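Local atomic coordinates of ribonuclease (Nicotiana glutinosa, PDB entry 1IYB), a protein that probably hydrolyses RNA as a ribonuclease T2 family enzyme, and binds guanosine-5'-monophosphate in its pocket. Residues A[8-13]-A[46-51]; A[53-58]-A[102-107]; A[60-65]-A[96-101]. One frame throughout, in Å; residues are numbered along the deposited sequence.

Interaction 1. Residues A[8-13]-A[46-51]. With 5GP (guanosine-5'-monophosphate), chain C.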
loop_
_atom_site.group_PDB
_atom_site.type_symbol
_atom_site.label_atom_id
_atom_site.label_comp_id
_atom_site.label_asym_id
_atom_site.label_seq_id
_atom_site.Cartn_x
_atom_site.Cartn_y
_atom_site.Cartn_z
ATOM N N PHE A 8 -11.774 -0.799 9.912
ATOM C CA PHE A 8 -12.405 -0.610 8.605
ATOM C C PHE A 8 -13.912 -0.425 8.756
ATOM O O PHE A 8 -14.478 -0.738 9.799
ATOM C CB PHE A 8 -12.107 -1.809 7.689
ATOM C CG PHE A 8 -12.883 -3.051 8.032
ATOM C CD1 PHE A 8 -13.983 -3.428 7.265
ATOM C CD2 PHE A 8 -12.526 -3.836 9.126
ATOM C CE1 PHE A 8 -14.719 -4.573 7.584
ATOM C CE2 PHE A 8 -13.253 -4.978 9.452
ATOM C CZ PHE A 8 -14.354 -5.347 8.680
ATOM N N ASP A 9 -14.552 0.073 7.703
ATOM C CA ASP A 9 -15.994 0.321 7.718
ATOM C C ASP A 9 -16.844 -0.723 6.989
ATOM O O ASP A 9 -17.877 -1.151 7.501
ATOM C CB ASP A 9 -16.275 1.705 7.127
ATOM C CG ASP A 9 -15.766 2.831 8.010
ATOM O OD1 ASP A 9 -15.208 3.812 7.468
ATOM O OD2 ASP A 9 -15.935 2.731 9.246
ATOM N N PHE A 10 -16.417 -1.128 5.795
ATOM C CA PHE A 10 -17.172 -2.102 5.007
ATOM C C PHE A 10 -16.218 -2.911 4.131
ATOM O O PHE A 10 -15.014 -2.667 4.143
ATOM C CB PHE A 10 -18.190 -1.366 4.124
ATOM C CG PHE A 10 -17.564 -0.515 3.054
ATOM C CD1 PHE A 10 -17.257 -1.052 1.805
ATOM C CD2 PHE A 10 -17.258 0.822 3.297
ATOM C CE1 PHE A 10 -16.654 -0.269 0.816
ATOM C CE2 PHE A 10 -16.656 1.610 2.319
ATOM C CZ PHE A 10 -16.353 1.065 1.074
ATOM N N PHE A 11 -16.748 -3.878 3.384
ATOM C CA PHE A 11 -15.909 -4.682 2.492
ATOM C C PHE A 11 -16.300 -4.497 1.037
ATOM O O PHE A 11 -17.465 -4.268 0.717
ATOM C CB PHE A 11 -16.065 -6.198 2.701
ATOM C CG PHE A 11 -15.734 -6.706 4.070
ATOM C CD1 PHE A 11 -16.709 -6.756 5.062
ATOM C CD2 PHE A 11 -14.481 -7.256 4.331
ATOM C CE1 PHE A 11 -16.446 -7.358 6.293
ATOM C CE2 PHE A 11 -14.205 -7.858 5.557
ATOM C CZ PHE A 11 -15.191 -7.911 6.540
ATOM N N TYR A 12 -15.313 -4.620 0.161
ATOM C CA TYR A 12 -15.554 -4.627 -1.277
ATOM C C TYR A 12 -15.347 -6.101 -1.616
ATOM O O TYR A 12 -14.293 -6.659 -1.293
ATOM C CB TYR A 12 -14.498 -3.839 -2.060
ATOM C CG TYR A 12 -14.732 -2.352 -2.212
ATOM C CD1 TYR A 12 -13.688 -1.455 -2.005
ATOM C CD2 TYR A 12 -15.974 -1.841 -2.591
ATOM C CE1 TYR A 12 -13.865 -0.087 -2.165
ATOM C CE2 TYR A 12 -16.164 -0.462 -2.756
ATOM C CZ TYR A 12 -15.100 0.405 -2.537
ATOM O OH TYR A 12 -15.254 1.766 -2.675
ATOM N N PHE A 13 -16.343 -6.753 -2.209
ATOM C CA PHE A 13 -16.158 -8.138 -2.637
ATOM C C PHE A 13 -15.852 -7.957 -4.119
ATOM O O PHE A 13 -16.716 -7.540 -4.894
ATOM C CB PHE A 13 -17.426 -8.976 -2.441
ATOM C CG PHE A 13 -17.322 -10.361 -3.017
ATOM C CD1 PHE A 13 -16.285 -11.215 -2.643
ATOM C CD2 PHE A 13 -18.247 -10.805 -3.955
ATOM C CE1 PHE A 13 -16.171 -12.493 -3.200
ATOM C CE2 PHE A 13 -18.138 -12.081 -4.515
ATOM C CZ PHE A 13 -17.102 -12.924 -4.138
ATOM N N TRP A 46 -12.126 -7.212 0.375
ATOM C CA TRP A 46 -11.310 -6.106 0.861
ATOM C C TRP A 46 -11.873 -5.109 1.858
ATOM O O TRP A 46 -12.795 -4.357 1.539
ATOM C CB TRP A 46 -10.820 -5.279 -0.328
ATOM C CG TRP A 46 -10.144 -6.027 -1.438
ATOM C CD1 TRP A 46 -9.627 -7.291 -1.392
ATOM C CD2 TRP A 46 -9.854 -5.523 -2.750
ATOM N NE1 TRP A 46 -9.032 -7.602 -2.592
ATOM C CE2 TRP A 46 -9.157 -6.536 -3.442
ATOM C CE3 TRP A 46 -10.117 -4.311 -3.405
ATOM C CZ2 TRP A 46 -8.718 -6.375 -4.761
ATOM C CZ3 TRP A 46 -9.682 -4.151 -4.713
ATOM C CH2 TRP A 46 -8.989 -5.179 -5.378
ATOM N N PRO A 47 -11.319 -5.077 3.080
ATOM C CA PRO A 47 -11.826 -4.103 4.054
ATOM C C PRO A 47 -11.534 -2.702 3.487
ATOM O O PRO A 47 -10.456 -2.466 2.934
ATOM C CB PRO A 47 -10.999 -4.407 5.296
ATOM C CG PRO A 47 -10.810 -5.893 5.204
ATOM C CD PRO A 47 -10.474 -6.093 3.737
ATOM N N ASN A 48 -12.486 -1.781 3.623
ATOM C CA ASN A 48 -12.330 -0.425 3.096
ATOM C C ASN A 48 -12.974 0.562 4.065
ATOM O O ASN A 48 -13.776 0.173 4.914
ATOM C CB ASN A 48 -13.030 -0.308 1.731
ATOM C CG ASN A 48 -12.349 0.689 0.796
ATOM O OD1 ASN A 48 -11.394 0.346 0.099
ATOM N ND2 ASN A 48 -12.840 1.928 0.780
ATOM N N ASN A 49 -12.624 1.838 3.924
ATOM C CA ASN A 49 -13.164 2.900 4.768
ATOM C C ASN A 49 -14.152 3.750 3.977
ATOM O O ASN A 49 -14.069 3.835 2.752
ATOM C CB ASN A 49 -12.025 3.783 5.276
ATOM C CG ASN A 49 -11.098 3.046 6.210
ATOM O OD1 ASN A 49 -9.879 3.270 6.208
ATOM N ND2 ASN A 49 -11.664 2.171 7.031
ATOM N N ASN A 50 -15.082 4.384 4.681
ATOM C CA ASN A 50 -16.075 5.224 4.024
ATOM C C ASN A 50 -15.457 6.381 3.238
ATOM O O ASN A 50 -16.029 6.833 2.248
ATOM C CB ASN A 50 -17.072 5.786 5.045
ATOM C CG ASN A 50 -17.914 4.708 5.706
ATOM O OD1 ASN A 50 -18.172 3.656 5.120
ATOM N ND2 ASN A 50 -18.363 4.974 6.927
ATOM N N ASP A 51 -14.289 6.860 3.663
ATOM C CA ASP A 51 -13.657 7.980 2.970
ATOM C C ASP A 51 -12.851 7.586 1.733
ATOM O O ASP A 51 -12.224 8.437 1.096
ATOM C CB ASP A 51 -12.780 8.789 3.942
ATOM C CG ASP A 51 -11.550 8.027 4.413
ATOM O OD1 ASP A 51 -10.848 8.542 5.309
ATOM O OD2 ASP A 51 -11.275 6.928 3.890
HETATM P P 5GP C . -4.781 -6.548 -4.350
HETATM O O1P 5GP C . -4.483 -5.413 -3.471
HETATM O O2P 5GP C . -5.615 -7.608 -3.657
HETATM O O3P 5GP C . -5.480 -6.055 -5.664
HETATM O "O5'" 5GP C . -3.435 -7.307 -4.892
HETATM C "C5'" 5GP C . -3.505 -8.361 -5.923
HETATM C "C4'" 5GP C . -2.136 -8.969 -6.312
HETATM O "O4'" 5GP C . -2.337 -10.451 -6.370
HETATM C "C3'" 5GP C . -1.527 -8.655 -7.676
HETATM O "O3'" 5GP C . -0.767 -7.456 -7.704
HETATM C "C2'" 5GP C . -0.650 -9.870 -7.998
HETATM O "O2'" 5GP C . 0.682 -9.741 -7.456
HETATM C "C1'" 5GP C . -1.429 -11.017 -7.375
HETATM N N9 5GP C . -2.138 -11.994 -8.260
HETATM C C8 5GP C . -1.912 -13.341 -8.440
HETATM N N7 5GP C . -2.777 -13.961 -9.215
HETATM C C5 5GP C . -3.650 -12.915 -9.577
HETATM C C6 5GP C . -4.810 -12.968 -10.419
HETATM O O6 5GP C . -5.281 -13.939 -11.001
HETATM N N1 5GP C . -5.428 -11.685 -10.539
HETATM C C2 5GP C . -4.959 -10.532 -9.913
HETATM N N2 5GP C . -5.696 -9.430 -10.166
HETATM N N3 5GP C . -3.871 -10.479 -9.121
HETATM C C4 5GP C . -3.266 -11.710 -8.999
#
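Strand 10-13 runs antiparallel to strand 46-48, with F10 facing N48 and Y12 facing W46 as hydrogen-bonded pairs and F11 facing P47 as the non-hydrogen-bonded pair between them. That middle place suits proline, which has no N-H to offer. W46 N donates to Y12 O at 2.8 Å in an almost straight bond (178° at the hydrogen). At the other end lies a classic beta bulge: N48 O accepts from both D9 N (2.9 Å) and F10 N (3.1 Å), which arrive from opposite faces of its carbonyl plane. The extra residue brings the D9 carboxylate to N50, whose backbone N meets D9 OD1 at 2.8 Å on the lone pair away from the other oxygen. The N50 amide lies stacked on that carboxylate, the planes 18° apart.

F10 CG is tucked between its own backbone N and carbonyl carbon (chi1 67°), which swings the ring over N48. N48 CB then makes a CH-pi contact with one face, 4.0 Å from the centroid, while N48 OD1 rests 3.4 Å from Y12 CE1. On the sheet face carrying F11 and P47, the proline is flanked by phenylalanines, its CB 3.6 Å from F8 CG and its CG touching F11. W46 leaves by the Y12 face; its indole meets the nucleotide phosphate, stacks on H101 and donates through NE1 to E97. Aromatic and proline side chains thus bury the strands, backbone bonds pair the facing N-H and C=O groups of F10, N48, Y12 and W46, and W46 extends from this strand pair into the guanosine-5'-monophosphate pocket.

Interaction 2. Residues A[53-58]-A[102-107]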
loop_
_atom_site.group_PDB
_atom_site.type_symbol
_atom_site.label_atom_id
_atom_site.label_comp_id
_atom_site.label_asym_id
_atom_site.label_seq_id
_atom_site.Cartn_x
_atom_site.Cartn_y
_atom_site.Cartn_z
ATOM N N SER A 53 -10.225 5.514 1.661
ATOM C CA SER A 53 -8.953 4.911 2.044
ATOM C C SER A 53 -9.241 3.482 2.491
ATOM O O SER A 53 -10.400 3.095 2.642
ATOM C CB SER A 53 -8.310 5.695 3.196
ATOM O OG SER A 53 -9.044 5.529 4.398
ATOM N N TYR A 54 -8.190 2.697 2.696
ATOM C CA TYR A 54 -8.363 1.324 3.141
ATOM C C TYR A 54 -7.125 0.826 3.870
ATOM O O TYR A 54 -6.000 1.218 3.551
ATOM C CB TYR A 54 -8.669 0.411 1.946
ATOM C CG TYR A 54 -7.597 0.396 0.877
ATOM C CD1 TYR A 54 -6.507 -0.472 0.962
ATOM C CD2 TYR A 54 -7.672 1.253 -0.218
ATOM C CE1 TYR A 54 -5.515 -0.486 -0.025
ATOM C CE2 TYR A 54 -6.692 1.252 -1.204
ATOM C CZ TYR A 54 -5.618 0.382 -1.103
ATOM O OH TYR A 54 -4.650 0.388 -2.083
ATOM N N PRO A 55 -7.318 -0.026 4.883
ATOM C CA PRO A 55 -6.178 -0.561 5.629
ATOM C C PRO A 55 -5.573 -1.713 4.829
ATOM O O PRO A 55 -6.263 -2.342 4.031
ATOM C CB PRO A 55 -6.817 -1.043 6.922
ATOM C CG PRO A 55 -8.158 -1.542 6.447
ATOM C CD PRO A 55 -8.595 -0.460 5.480
ATOM N N SER A 56 -4.284 -1.973 5.024
ATOM C CA SER A 56 -3.626 -3.081 4.332
ATOM C C SER A 56 -2.464 -3.633 5.152
ATOM O O SER A 56 -1.789 -2.883 5.854
ATOM C CB SER A 56 -3.133 -2.654 2.941
ATOM O OG SER A 56 -2.237 -1.560 3.007
ATOM N N ASN A 57 -2.257 -4.949 5.058
ATOM C CA ASN A 57 -1.191 -5.666 5.768
ATOM C C ASN A 57 -1.254 -5.332 7.250
ATOM O O ASN A 57 -0.297 -4.824 7.828
ATOM C CB ASN A 57 0.178 -5.274 5.211
ATOM C CG ASN A 57 0.287 -5.503 3.717
ATOM O OD1 ASN A 57 0.469 -4.561 2.946
ATOM N ND2 ASN A 57 0.180 -6.759 3.300
ATOM N N CYS A 58 -2.384 -5.663 7.860
ATOM C CA CYS A 58 -2.651 -5.346 9.255
ATOM C C CYS A 58 -2.084 -6.208 10.384
ATOM O O CYS A 58 -2.097 -5.769 11.535
ATOM C CB CYS A 58 -4.165 -5.220 9.438
ATOM S SG CYS A 58 -4.904 -3.882 8.435
ATOM N N GLY A 102 -7.299 -9.824 4.427
ATOM C CA GLY A 102 -7.924 -10.593 5.489
ATOM C C GLY A 102 -7.510 -10.198 6.896
ATOM O O GLY A 102 -8.342 -10.109 7.799
ATOM N N THR A 103 -6.218 -9.969 7.094
ATOM C CA THR A 103 -5.724 -9.596 8.412
ATOM C C THR A 103 -6.365 -8.309 8.931
ATOM O O THR A 103 -6.419 -8.078 10.141
ATOM C CB THR A 103 -4.196 -9.407 8.397
ATOM O OG1 THR A 103 -3.853 -8.406 7.428
ATOM C CG2 THR A 103 -3.498 -10.723 8.052
ATOM N N CYS A 104 -6.851 -7.472 8.020
ATOM C CA CYS A 104 -7.472 -6.216 8.419
ATOM C C CYS A 104 -8.914 -6.390 8.888
ATOM O O CYS A 104 -9.569 -5.417 9.266
ATOM C CB CYS A 104 -7.395 -5.205 7.269
ATOM S SG CYS A 104 -5.679 -4.800 6.783
ATOM N N ALA A 105 -9.399 -7.630 8.877
ATOM C CA ALA A 105 -10.754 -7.930 9.328
ATOM C C ALA A 105 -10.716 -9.121 10.284
ATOM O O ALA A 105 -11.722 -9.801 10.478
ATOM C CB ALA A 105 -11.657 -8.245 8.136
ATOM N N GLU A 106 -9.545 -9.355 10.875
ATOM C CA GLU A 106 -9.318 -10.454 11.817
ATOM C C GLU A 106 -10.316 -10.535 12.963
ATOM O O GLU A 106 -10.574 -11.617 13.490
ATOM C CB GLU A 106 -7.922 -10.341 12.436
ATOM C CG GLU A 106 -6.799 -10.851 11.586
ATOM C CD GLU A 106 -5.455 -10.706 12.279
ATOM O OE1 GLU A 106 -4.472 -11.274 11.774
ATOM O OE2 GLU A 106 -5.376 -10.017 13.319
ATOM N N ASN A 107 -10.845 -9.385 13.362
ATOM C CA ASN A 107 -11.792 -9.313 14.464
ATOM C C ASN A 107 -13.166 -9.820 14.054
ATOM O O ASN A 107 -14.012 -10.096 14.906
ATOM C CB ASN A 107 -11.910 -7.867 14.954
ATOM C CG ASN A 107 -12.518 -6.941 13.909
ATOM O OD1 ASN A 107 -13.614 -6.407 14.100
ATOM N ND2 ASN A 107 -11.810 -6.748 12.795
#
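C104 presses its side chain against both P55 and C58: its CB lies 3.8 Å from P55 CG, and its SG is joined to C58 SG by a disulfide 2.0 Å long. The C-S-S-C torsion of 90° is the value a relaxed disulfide prefers, and its positive sign makes the bridge right-handed. Both cysteines place SG beside their backbone N and anti to the carbonyl carbon (chi1 -62° at C58, -61° at C104), and with these torsions the bridge spans a CA-CA separation of 5.0 Å between C58 and C104. The backbone of 55-58 curls round C104 SG, which lies 3.6 Å from S56 N, while P47 of the neighbouring strand packs on C104. Proline suits position 55, since its compact apolar ring needs no polar partner and can lie against the cysteine, with D7 and N49 also touching it.

T103 adds a polar contact beside the bridge. C58 N approaches T103 OG1 at 3.1 Å, a weak hydrogen bond because it is bent at the hydrogen. The same hydroxyl is hydrogen-bonded to E99 O in the preceding helix, so threonine suits a place where one group can give a proton to a carbonyl and take one from an N-H. The chain turns here through a short 3-10 segment, closed by A105 N donating to G102 O at 2.9 Å. On the far side of the loop, S56 OG is hydrogen-bonded to S56 of the second subunit. The covalent bond therefore anchors the loop 53-58 to the end of helix 91-102; C104 SG sits against the loop backbone, near the amide nitrogens of S56 and N57, with the threonine hydroxyl as a polar second tie.

Interaction 3. Residues A[60-65]-A[96-101]. With 5GP (guanosine-5'-monophosphate), chain C.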
loop_
_atom_site.group_PDB
_atom_site.type_symbol
_atom_site.label_atom_id
_atom_site.label_comp_id
_atom_site.label_asym_id
_atom_site.label_seq_id
_atom_site.Cartn_x
_atom_site.Cartn_y
_atom_site.Cartn_z
ATOM N N SER A 60 1.281 -8.792 10.903
ATOM C CA SER A 60 2.428 -9.596 10.497
ATOM C C SER A 60 2.548 -10.914 11.257
ATOM O O SER A 60 3.280 -11.809 10.836
ATOM C CB SER A 60 3.714 -8.792 10.691
ATOM O OG SER A 60 3.906 -8.488 12.062
ATOM N N ASN A 61 1.837 -11.036 12.372
ATOM C CA ASN A 61 1.906 -12.257 13.162
ATOM C C ASN A 61 0.751 -13.210 12.910
ATOM O O ASN A 61 0.516 -14.146 13.676
ATOM C CB ASN A 61 2.026 -11.907 14.642
ATOM C CG ASN A 61 3.374 -11.296 14.963
ATOM O OD1 ASN A 61 4.409 -11.899 14.684
ATOM N ND2 ASN A 61 3.373 -10.095 15.525
ATOM N N SER A 62 0.038 -12.964 11.815
ATOM C CA SER A 62 -1.070 -13.812 11.409
ATOM C C SER A 62 -0.823 -14.234 9.964
ATOM O O SER A 62 -1.577 -13.878 9.060
ATOM C CB SER A 62 -2.392 -13.059 11.516
ATOM O OG SER A 62 -3.462 -13.846 11.024
ATOM N N PRO A 63 0.252 -14.995 9.726
ATOM C CA PRO A 63 0.567 -15.444 8.368
ATOM C C PRO A 63 -0.449 -16.441 7.823
ATOM O O PRO A 63 -1.112 -17.143 8.581
ATOM C CB PRO A 63 1.958 -16.054 8.527
ATOM C CG PRO A 63 1.907 -16.620 9.898
ATOM C CD PRO A 63 1.231 -15.522 10.694
ATOM N N TYR A 64 -0.575 -16.482 6.499
ATOM C CA TYR A 64 -1.490 -17.408 5.845
ATOM C C TYR A 64 -1.121 -18.834 6.256
ATOM O O TYR A 64 0.060 -19.192 6.282
ATOM C CB TYR A 64 -1.377 -17.256 4.327
ATOM C CG TYR A 64 -2.186 -18.252 3.525
ATOM C CD1 TYR A 64 -3.582 -18.238 3.552
ATOM C CD2 TYR A 64 -1.552 -19.199 2.722
ATOM C CE1 TYR A 64 -4.326 -19.143 2.794
ATOM C CE2 TYR A 64 -2.286 -20.108 1.962
ATOM C CZ TYR A 64 -3.670 -20.073 2.001
ATOM O OH TYR A 64 -4.398 -20.958 1.236
ATOM N N ASP A 65 -2.133 -19.632 6.582
ATOM C CA ASP A 65 -1.942 -21.025 6.995
ATOM C C ASP A 65 -2.955 -21.872 6.227
ATOM O O ASP A 65 -4.091 -22.048 6.670
ATOM C CB ASP A 65 -2.183 -21.156 8.503
ATOM C CG ASP A 65 -1.938 -22.562 9.018
ATOM O OD1 ASP A 65 -2.156 -22.794 10.228
ATOM O OD2 ASP A 65 -1.527 -23.433 8.221
ATOM N N HIS A 96 -1.546 -13.949 -0.405
ATOM C CA HIS A 96 -1.467 -12.504 -0.580
ATOM C C HIS A 96 -2.763 -11.815 -0.153
ATOM O O HIS A 96 -2.738 -10.793 0.531
ATOM C CB HIS A 96 -1.169 -12.171 -2.046
ATOM C CG HIS A 96 -1.285 -10.715 -2.367
ATOM N ND1 HIS A 96 -0.355 -9.785 -1.959
ATOM C CD2 HIS A 96 -2.244 -10.023 -3.029
ATOM C CE1 HIS A 96 -0.734 -8.582 -2.356
ATOM N NE2 HIS A 96 -1.878 -8.699 -3.006
ATOM N N GLU A 97 -3.898 -12.368 -0.562
ATOM C CA GLU A 97 -5.172 -11.768 -0.205
ATOM C C GLU A 97 -5.421 -11.818 1.298
ATOM O O GLU A 97 -5.957 -10.867 1.874
ATOM C CB GLU A 97 -6.310 -12.443 -0.980
ATOM C CG GLU A 97 -6.255 -12.144 -2.479
ATOM C CD GLU A 97 -6.388 -10.657 -2.788
ATOM O OE1 GLU A 97 -5.600 -10.142 -3.613
ATOM O OE2 GLU A 97 -7.285 -10.005 -2.211
ATOM N N TRP A 98 -5.026 -12.908 1.950
ATOM C CA TRP A 98 -5.223 -12.978 3.391
ATOM C C TRP A 98 -4.318 -11.992 4.123
ATOM O O TRP A 98 -4.772 -11.236 4.982
ATOM C CB TRP A 98 -4.955 -14.384 3.945
ATOM C CG TRP A 98 -4.837 -14.350 5.444
ATOM C CD1 TRP A 98 -3.683 -14.369 6.179
ATOM C CD2 TRP A 98 -5.900 -14.120 6.379
ATOM N NE1 TRP A 98 -3.962 -14.153 7.507
ATOM C CE2 TRP A 98 -5.315 -13.997 7.659
ATOM C CE3 TRP A 98 -7.292 -14.000 6.256
ATOM C CZ2 TRP A 98 -6.072 -13.759 8.813
ATOM C CZ3 TRP A 98 -8.048 -13.761 7.406
ATOM C CH2 TRP A 98 -7.433 -13.642 8.666
ATOM N N GLU A 99 -3.036 -12.004 3.784
ATOM C CA GLU A 99 -2.090 -11.127 4.458
ATOM C C GLU A 99 -2.312 -9.640 4.221
ATOM O O GLU A 99 -2.180 -8.837 5.143
ATOM C CB GLU A 99 -0.665 -11.551 4.093
ATOM C CG GLU A 99 -0.402 -12.985 4.542
ATOM C CD GLU A 99 1.058 -13.389 4.510
ATOM O OE1 GLU A 99 1.348 -14.544 4.905
ATOM O OE2 GLU A 99 1.908 -12.568 4.098
ATOM N N LYS A 100 -2.677 -9.261 3.002
ATOM C CA LYS A 100 -2.909 -7.847 2.714
ATOM C C LYS A 100 -4.285 -7.346 3.146
ATOM O O LYS A 100 -4.413 -6.233 3.662
ATOM C CB LYS A 100 -2.742 -7.563 1.217
ATOM C CG LYS A 100 -3.020 -6.105 0.841
ATOM C CD LYS A 100 -2.746 -5.826 -0.634
ATOM C CE LYS A 100 -2.953 -4.347 -0.964
ATOM N NZ LYS A 100 -2.659 -4.018 -2.393
ATOM N N HIS A 101 -5.310 -8.169 2.947
ATOM C CA HIS A 101 -6.678 -7.768 3.266
ATOM C C HIS A 101 -7.356 -8.496 4.434
ATOM O O HIS A 101 -7.946 -7.863 5.313
ATOM C CB HIS A 101 -7.538 -7.920 2.008
ATOM C CG HIS A 101 -7.115 -7.038 0.870
ATOM N ND1 HIS A 101 -7.276 -5.669 0.891
ATOM C CD2 HIS A 101 -6.556 -7.332 -0.328
ATOM C CE1 HIS A 101 -6.837 -5.158 -0.247
ATOM N NE2 HIS A 101 -6.395 -6.146 -1.004
HETATM P P 5GP C . -4.781 -6.548 -4.350
HETATM O O1P 5GP C . -4.483 -5.413 -3.471
HETATM O O2P 5GP C . -5.615 -7.608 -3.657
HETATM O O3P 5GP C . -5.480 -6.055 -5.664
HETATM O "O5'" 5GP C . -3.435 -7.307 -4.892
HETATM C "C5'" 5GP C . -3.505 -8.361 -5.923
HETATM C "C4'" 5GP C . -2.136 -8.969 -6.312
HETATM O "O4'" 5GP C . -2.337 -10.451 -6.370
HETATM C "C3'" 5GP C . -1.527 -8.655 -7.676
HETATM O "O3'" 5GP C . -0.767 -7.456 -7.704
HETATM C "C2'" 5GP C . -0.650 -9.870 -7.998
HETATM O "O2'" 5GP C . 0.682 -9.741 -7.456
HETATM C "C1'" 5GP C . -1.429 -11.017 -7.375
HETATM N N9 5GP C . -2.138 -11.994 -8.260
HETATM C C8 5GP C . -1.912 -13.341 -8.440
HETATM N N7 5GP C . -2.777 -13.961 -9.215
HETATM C C5 5GP C . -3.650 -12.915 -9.577
HETATM C C6 5GP C . -4.810 -12.968 -10.419
HETATM O O6 5GP C . -5.281 -13.939 -11.001
HETATM N N1 5GP C . -5.428 -11.685 -10.539
HETATM C C2 5GP C . -4.959 -10.532 -9.913
HETATM N N2 5GP C . -5.696 -9.430 -10.166
HETATM N N3 5GP C . -3.871 -10.479 -9.121
HETATM C C4 5GP C . -3.266 -11.710 -8.999
#
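W98 points the N-H of its indole at the loop, and NE1 donates to S62 O at 2.9 Å, with the oxygen nearly in the ring plane. S62 OG lies 3.4 Å from W98 CZ2, while the Y64 side chain crosses that of W98 obliquely, CD1 coming 4.1 Å from W98 CB. One residue on, the extended chain of E99 brings OE1 to Y64 N, a nearly straight bond of 3.2 Å on the lone pair away from OE2. A phenylalanine in place of W98 would probably leave S62 O without its N-H mate and this part of the loop less firmly held. With CG anti to the backbone N (chi1 166°), the indole also reaches Q111 and F115 of helix 111-124, and the Q111 amide in turn hydrogen-bonds the backbone of P63 and D65.

Elsewhere on helix 91-102, H96 NE2 donates to the nucleotide O5' at 2.8 Å, and H101 NE2 donates to O1P at 3.2 Å. K100 lays CG over the centre of the H101 ring and takes NZ to the same phosphate oxygen. Tryptophan and glutamate thus bind the outer loop, whereas K100 and H101 supply donors to the phosphate oxygens and H96 one to the ester oxygen, consistent with an active-site segment of the ribonuclease T2 family.

In the fold
From the N terminus, interaction 1 comes first: strand 10-16 pairs with strand 41-48 and closes the stretch between them, fixing one edge of the four-stranded sheet. Interaction 2 follows in series, its disulfide closing the loop from 53-58 to 102-107, and interaction 3 is nested inside that loop, joining 60-65 to helix 91-102. The three are contiguous. N48 packs on the 53-58 loop, P47 CD lies 3.5 Å from H101 O, and N57 N lies 2.9 Å from K100 O. Sheet edge, disulfide loop and helix are thereby joined into one unit; interactions 1 and 3 reach the nucleotide, and all three touch the second subunit.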